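Local coordinates for LPXTG-motif cell wall anchor domain protein (Mobiluncus mulieris, PDB 5U5O), which probably serves in bacterial adhesion as part of a giant, internally cross-linked cell-surface protein built from Ig-like domains, at residues 198-203 against 219-223; 225-231 against 263-269. One frame throughout, in Å; residues are numbered along the deposited sequence.

Contact 1: 198-203 against 219-223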
loop_
_atom_site.group_PDB
_atom_site.type_symbol
_atom_site.label_atom_id
_atom_site.label_comp_id
_atom_site.label_asym_id
_atom_site.label_seq_id
_atom_site.Cartn_x
_atom_site.Cartn_y
_atom_site.Cartn_z
ATOM N N VAL A 198 -7.391 -21.421 8.381
ATOM C CA VAL A 198 -7.530 -19.986 8.595
ATOM C C VAL A 198 -7.616 -19.342 7.211
ATOM O O VAL A 198 -6.755 -19.610 6.303
ATOM C CB VAL A 198 -6.322 -19.441 9.354
ATOM C CG1 VAL A 198 -6.338 -17.917 9.418
ATOM C CG2 VAL A 198 -6.308 -20.022 10.761
ATOM N N LYS A 199 -8.626 -18.530 6.973
ATOM C CA LYS A 199 -8.829 -17.881 5.682
ATOM C C LYS A 199 -8.990 -16.411 5.919
ATOM O O LYS A 199 -9.690 -15.997 6.866
ATOM C CB LYS A 199 -10.092 -18.419 5.053
ATOM C CG LYS A 199 -10.045 -19.893 4.741
ATOM C CD LYS A 199 -11.313 -20.324 4.017
ATOM C CE LYS A 199 -11.244 -21.778 3.607
ATOM N NZ LYS A 199 -12.477 -22.238 2.915
ATOM N N CYS A 200 -8.372 -15.593 5.063
ATOM C CA CYS A 200 -8.522 -14.166 5.181
ATOM C C CYS A 200 -9.045 -13.665 3.846
ATOM O O CYS A 200 -8.439 -13.922 2.777
ATOM C CB CYS A 200 -7.222 -13.522 5.544
ATOM S SG CYS A 200 -6.463 -14.089 7.108
ATOM N N VAL A 201 -10.179 -12.976 3.873
ATOM C CA VAL A 201 -10.935 -12.741 2.637
ATOM C C VAL A 201 -10.238 -11.749 1.698
ATOM O O VAL A 201 -10.050 -12.061 0.518
ATOM C CB VAL A 201 -12.432 -12.404 2.866
ATOM C CG1 VAL A 201 -12.622 -11.045 3.503
ATOM C CG2 VAL A 201 -13.219 -12.474 1.553
ATOM N N GLN A 202 -9.781 -10.600 2.193
ATOM C CA GLN A 202 -9.066 -9.598 1.353
ATOM C C GLN A 202 -7.669 -10.087 1.007
ATOM O O GLN A 202 -7.215 -9.883 -0.136
ATOM C CB GLN A 202 -9.004 -8.234 2.057
ATOM C CG GLN A 202 -10.375 -7.650 2.403
ATOM C CD GLN A 202 -11.188 -7.305 1.172
ATOM O OE1 GLN A 202 -10.625 -7.070 0.110
ATOM N NE2 GLN A 202 -12.501 -7.273 1.311
ATOM N N LYS A 203 -6.967 -10.746 1.913
ATOM C CA LYS A 203 -5.681 -11.373 1.579
ATOM C C LYS A 203 -5.848 -12.427 0.485
ATOM O O LYS A 203 -4.958 -12.612 -0.355
ATOM C CB LYS A 203 -5.022 -12.024 2.811
ATOM C CG LYS A 203 -3.528 -12.264 2.594
ATOM C CD LYS A 203 -2.830 -12.986 3.736
ATOM C CE LYS A 203 -1.396 -13.318 3.335
ATOM N NZ LYS A 203 -0.619 -13.999 4.392
ATOM N N VAL A 219 -0.328 -16.592 11.242
ATOM C CA VAL A 219 -0.481 -16.159 9.860
ATOM C C VAL A 219 -0.109 -14.679 9.793
ATOM O O VAL A 219 -0.737 -13.831 10.451
ATOM C CB VAL A 219 -1.919 -16.378 9.360
ATOM C CG1 VAL A 219 -2.119 -15.822 7.956
ATOM C CG2 VAL A 219 -2.286 -17.853 9.422
ATOM N N GLU A 220 0.925 -14.384 9.004
ATOM C CA GLU A 220 1.446 -13.029 8.855
ATOM C C GLU A 220 0.884 -12.347 7.615
ATOM O O GLU A 220 0.242 -12.986 6.774
ATOM C CB GLU A 220 2.972 -13.078 8.715
ATOM C CG GLU A 220 3.718 -13.806 9.831
ATOM C CD GLU A 220 3.935 -12.972 11.080
ATOM O OE1 GLU A 220 3.557 -11.782 11.100
ATOM O OE2 GLU A 220 4.509 -13.511 12.054
ATOM N N GLY A 221 1.141 -11.048 7.488
ATOM C CA GLY A 221 0.843 -10.340 6.230
ATOM C C GLY A 221 -0.629 -10.186 5.896
ATOM O O GLY A 221 -1.029 -10.230 4.726
ATOM N N ILE A 222 -1.440 -10.005 6.938
ATOM C CA ILE A 222 -2.875 -9.857 6.756
ATOM C C ILE A 222 -3.185 -8.363 6.560
ATOM O O ILE A 222 -2.832 -7.551 7.425
ATOM C CB ILE A 222 -3.671 -10.430 7.952
ATOM C CG1 ILE A 222 -3.308 -11.914 8.128
ATOM C CG2 ILE A 222 -5.149 -10.262 7.674
ATOM C CD1 ILE A 222 -3.910 -12.565 9.371
ATOM N N PRO A 223 -3.881 -7.995 5.458
ATOM C CA PRO A 223 -4.274 -6.598 5.253
ATOM C C PRO A 223 -5.050 -6.035 6.460
ATOM O O PRO A 223 -5.887 -6.716 7.042
ATOM C CB PRO A 223 -5.175 -6.674 4.020
ATOM C CG PRO A 223 -4.662 -7.842 3.257
ATOM C CD PRO A 223 -4.288 -8.839 4.326
#
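Lys-203 reaches across from the turn after strand 193-200 and runs its side chain from the ring of Pro-223 along to the carbonyls of Gly-221 and Glu-220. Its CB starts against that ring, 3.6 Å from Pro-223 CD, and the two side chains cross at about a right angle. Because CG stands opposite the backbone N (chi1 -161°) and the chain is extended beyond CG, it runs straight out over the bulge. CG still touches Pro-223 CD but begins to meet a carbonyl; CD and then CE each pass 3.4 Å from Gly-221 O. At the tip, Lys-203 NZ donates a hydrogen bond of 2.7 Å to Glu-220 O, with a C=O...N angle of 162°, so the ammonium meets the carbonyl nearly head-on. Lysine's four methylenes match the path over the ring and bulge, and its ammonium the carbonyl at the end.

Gly-221 suits its place because its phi is positive, 68°, as the first position of a G1 beta bulge requires; it and Ile-222 both face Gly-169 on strand 150-178. Deeper inside, the contact becomes apolar and joins two sheets of the Ig-like DUF5979 domain. In the conformer described, Cys-200 SG lies 3.7 Å from Ile-222 CD1, the far end of a chain long enough to cross between the layers; a cysteine suits this place because its sulfur is one half of the disulfide with Cys-228. Further along, branched Val-198 and Val-219 slide past each other in opposite directions, CG1 of Val-198 to CG2 of Val-219 at 4.1 Å.

The chemistry thus changes from a buried, largely apolar interior to an outer strap in which methylenes shield the bulge and one strong, probably charge-reinforced bond ties the exposed turn to the facing strand.

Contact 2: 225-231 against 263-269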
loop_
_atom_site.group_PDB
_atom_site.type_symbol
_atom_site.label_atom_id
_atom_site.label_comp_id
_atom_site.label_asym_id
_atom_site.label_seq_id
_atom_site.Cartn_x
_atom_site.Cartn_y
_atom_site.Cartn_z
ATOM N N GLY A 225 -7.748 -4.417 8.504
ATOM C CA GLY A 225 -9.186 -4.448 8.304
ATOM C C GLY A 225 -9.755 -5.701 7.693
ATOM O O GLY A 225 -10.952 -5.752 7.407
ATOM N N ASP A 226 -8.915 -6.716 7.470
ATOM C CA ASP A 226 -9.387 -7.938 6.861
ATOM C C ASP A 226 -10.284 -8.705 7.835
ATOM O O ASP A 226 -10.245 -8.524 9.083
ATOM C CB ASP A 226 -8.212 -8.828 6.422
ATOM C CG ASP A 226 -8.534 -9.678 5.221
ATOM O OD1 ASP A 226 -9.728 -9.775 4.815
ATOM O OD2 ASP A 226 -7.571 -10.250 4.643
ATOM N N THR A 227 -11.162 -9.498 7.242
ATOM C CA THR A 227 -11.977 -10.460 7.974
ATOM C C THR A 227 -11.318 -11.820 7.820
ATOM O O THR A 227 -11.064 -12.271 6.691
ATOM C CB THR A 227 -13.399 -10.512 7.398
ATOM O OG1 THR A 227 -14.026 -9.245 7.595
ATOM C CG2 THR A 227 -14.262 -11.589 8.061
ATOM N N CYS A 228 -11.028 -12.482 8.958
ATOM C CA CYS A 228 -10.377 -13.765 8.945
ATOM C C CYS A 228 -11.320 -14.811 9.600
ATOM O O CYS A 228 -11.935 -14.517 10.672
ATOM C CB CYS A 228 -9.137 -13.619 9.752
ATOM S SG CYS A 228 -8.364 -15.098 10.388
ATOM N N THR A 229 -11.431 -15.985 9.025
ATOM C CA THR A 229 -12.186 -17.086 9.599
ATOM C C THR A 229 -11.221 -18.157 10.056
ATOM O O THR A 229 -10.169 -18.406 9.448
ATOM C CB THR A 229 -13.247 -17.649 8.637
ATOM O OG1 THR A 229 -12.631 -18.169 7.452
ATOM C CG2 THR A 229 -14.252 -16.571 8.243
ATOM N N ILE A 230 -11.589 -18.787 11.175
ATOM C CA ILE A 230 -10.856 -19.907 11.733
ATOM C C ILE A 230 -11.853 -21.055 11.800
ATOM O O ILE A 230 -12.930 -20.906 12.409
ATOM C CB ILE A 230 -10.358 -19.563 13.166
ATOM C CG1 ILE A 230 -9.473 -18.329 13.154
ATOM C CG2 ILE A 230 -9.586 -20.731 13.756
ATOM C CD1 ILE A 230 -9.267 -17.708 14.515
ATOM N N SER A 231 -11.484 -22.210 11.265
ATOM C CA SER A 231 -12.348 -23.380 11.201
ATOM C C SER A 231 -11.580 -24.566 11.724
ATOM O O SER A 231 -10.527 -24.914 11.175
ATOM C CB SER A 231 -12.737 -23.683 9.746
ATOM O OG SER A 231 -13.364 -22.580 9.122
ATOM N N GLY A 263 -16.838 -24.603 16.482
ATOM C CA GLY A 263 -15.581 -24.799 15.755
ATOM C C GLY A 263 -15.288 -23.762 14.685
ATOM O O GLY A 263 -14.249 -23.864 14.020
ATOM N N GLU A 264 -16.160 -22.759 14.530
ATOM C CA GLU A 264 -16.012 -21.701 13.526
ATOM C C GLU A 264 -15.949 -20.354 14.205
ATOM O O GLU A 264 -16.813 -20.026 15.038
ATOM C CB GLU A 264 -17.209 -21.697 12.565
ATOM C CG GLU A 264 -17.395 -22.988 11.783
ATOM C CD GLU A 264 -16.333 -23.206 10.730
ATOM O OE1 GLU A 264 -15.684 -22.227 10.289
ATOM O OE2 GLU A 264 -16.144 -24.371 10.349
ATOM N N ALA A 265 -14.940 -19.551 13.893
ATOM C CA ALA A 265 -14.820 -18.207 14.435
ATOM C C ALA A 265 -14.594 -17.227 13.311
ATOM O O ALA A 265 -14.070 -17.589 12.232
ATOM C CB ALA A 265 -13.659 -18.126 15.405
ATOM N N VAL A 266 -14.951 -15.984 13.557
ATOM C CA VAL A 266 -14.675 -14.862 12.671
ATOM C C VAL A 266 -14.041 -13.771 13.515
ATOM O O VAL A 266 -14.545 -13.442 14.607
ATOM C CB VAL A 266 -15.947 -14.326 11.997
ATOM C CG1 VAL A 266 -15.613 -13.214 11.006
ATOM C CG2 VAL A 266 -16.700 -15.443 11.292
ATOM N N VAL A 267 -12.960 -13.170 13.027
ATOM C CA VAL A 267 -12.271 -12.108 13.748
ATOM C C VAL A 267 -11.775 -11.075 12.733
ATOM O O VAL A 267 -11.420 -11.439 11.593
ATOM C CB VAL A 267 -11.138 -12.697 14.622
ATOM C CG1 VAL A 267 -10.059 -13.365 13.782
ATOM C CG2 VAL A 267 -10.562 -11.673 15.577
ATOM N N LYS A 268 -11.763 -9.809 13.108
ATOM C CA LYS A 268 -11.245 -8.729 12.277
ATOM C C LYS A 268 -9.796 -8.526 12.659
ATOM O O LYS A 268 -9.449 -8.568 13.864
ATOM C CB LYS A 268 -12.005 -7.432 12.531
ATOM C CG LYS A 268 -13.500 -7.475 12.223
ATOM C CD LYS A 268 -13.825 -7.641 10.750
ATOM C CE LYS A 268 -13.335 -6.483 9.880
ATOM N NZ LYS A 268 -13.830 -5.135 10.296
ATOM N N ILE A 269 -8.970 -8.291 11.631
ATOM C CA ILE A 269 -7.558 -8.074 11.838
ATOM C C ILE A 269 -7.268 -6.617 11.469
ATOM O O ILE A 269 -7.059 -6.292 10.297
ATOM C CB ILE A 269 -6.728 -9.038 10.946
ATOM C CG1 ILE A 269 -7.175 -10.494 11.113
ATOM C CG2 ILE A 269 -5.236 -8.894 11.236
ATOM C CD1 ILE A 269 -7.023 -11.075 12.504
HETATM O O HOH W 1 -12.497 -3.548 8.109
#
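Cys-228, Ile-230, Ala-265, Val-267 and Ile-269 form the apolar face of an antiparallel strand pair in the five-stranded sheet of this Ig-like domain. Cys-228 CB sits 3.9 Å from Ile-269 CG1 and also packs on Val-267 CG1. Small Ala-265 fits opposite bulky Ile-230, CB to CB at 4.2 Å. Leu-171 and Val-282, from the strands facing this sheet, cover the same side, consistent with its largely apolar character. At its end Asp-226 turns its carboxylate to the backbone N of Gln-202 and Lys-203.

The backbones are stitched by pairs of nearly straight bonds at Cys-228 with Val-267 and at Ile-230 with Ala-265. On the other face, beta-branched Thr-227 and Val-266 suit the extended chain; with OG1 beside the backbone N (chi1 -64°), Thr-227 CG2 is left anti to it and comes 3.6 Å from Val-266 CG1. At one end of this face, Ser-231 in one of its two conformers donates from OG to the syn side of Glu-264 OE1, 2.6 Å away.

At the other end Gly-225 and Asp-226 both face Ile-269 in a G1 beta bulge, the glycine accepting a phi of 92°. Its N donates to Ile-269 O, while the bond from Asp-226 N is weak. Lys-268, folded back by three successive bends, brings CD beside Thr-227 OG1, and its NZ donates to a water, 3.0 Å away, that in turn donates to Gly-225 O.

Overall arrangement
Both contacts lie in the DUF5979 domain, their centres about 9 Å apart, and they meet where strands 193-200 and 226-232 are neighbours. Contact 1 joins this sheet to strand 216-223 in the facing one; contact 2 pairs strand 264-269 within the same sheet. Lys-199 O and Thr-229 N, 2.8 Å apart, link the two strands, and Asp-226 of contact 2 fastens the turn of contact 1: its OD1 accepts from Gln-202 N at 2.7 Å and its OD2 from Lys-203 N. Cys-200 and Cys-228 form a disulfide seen in this protein; in the conformers described, one of two for each, Cys-200 SG and Cys-228 SG stand 3.9 Å apart, too far for that bond.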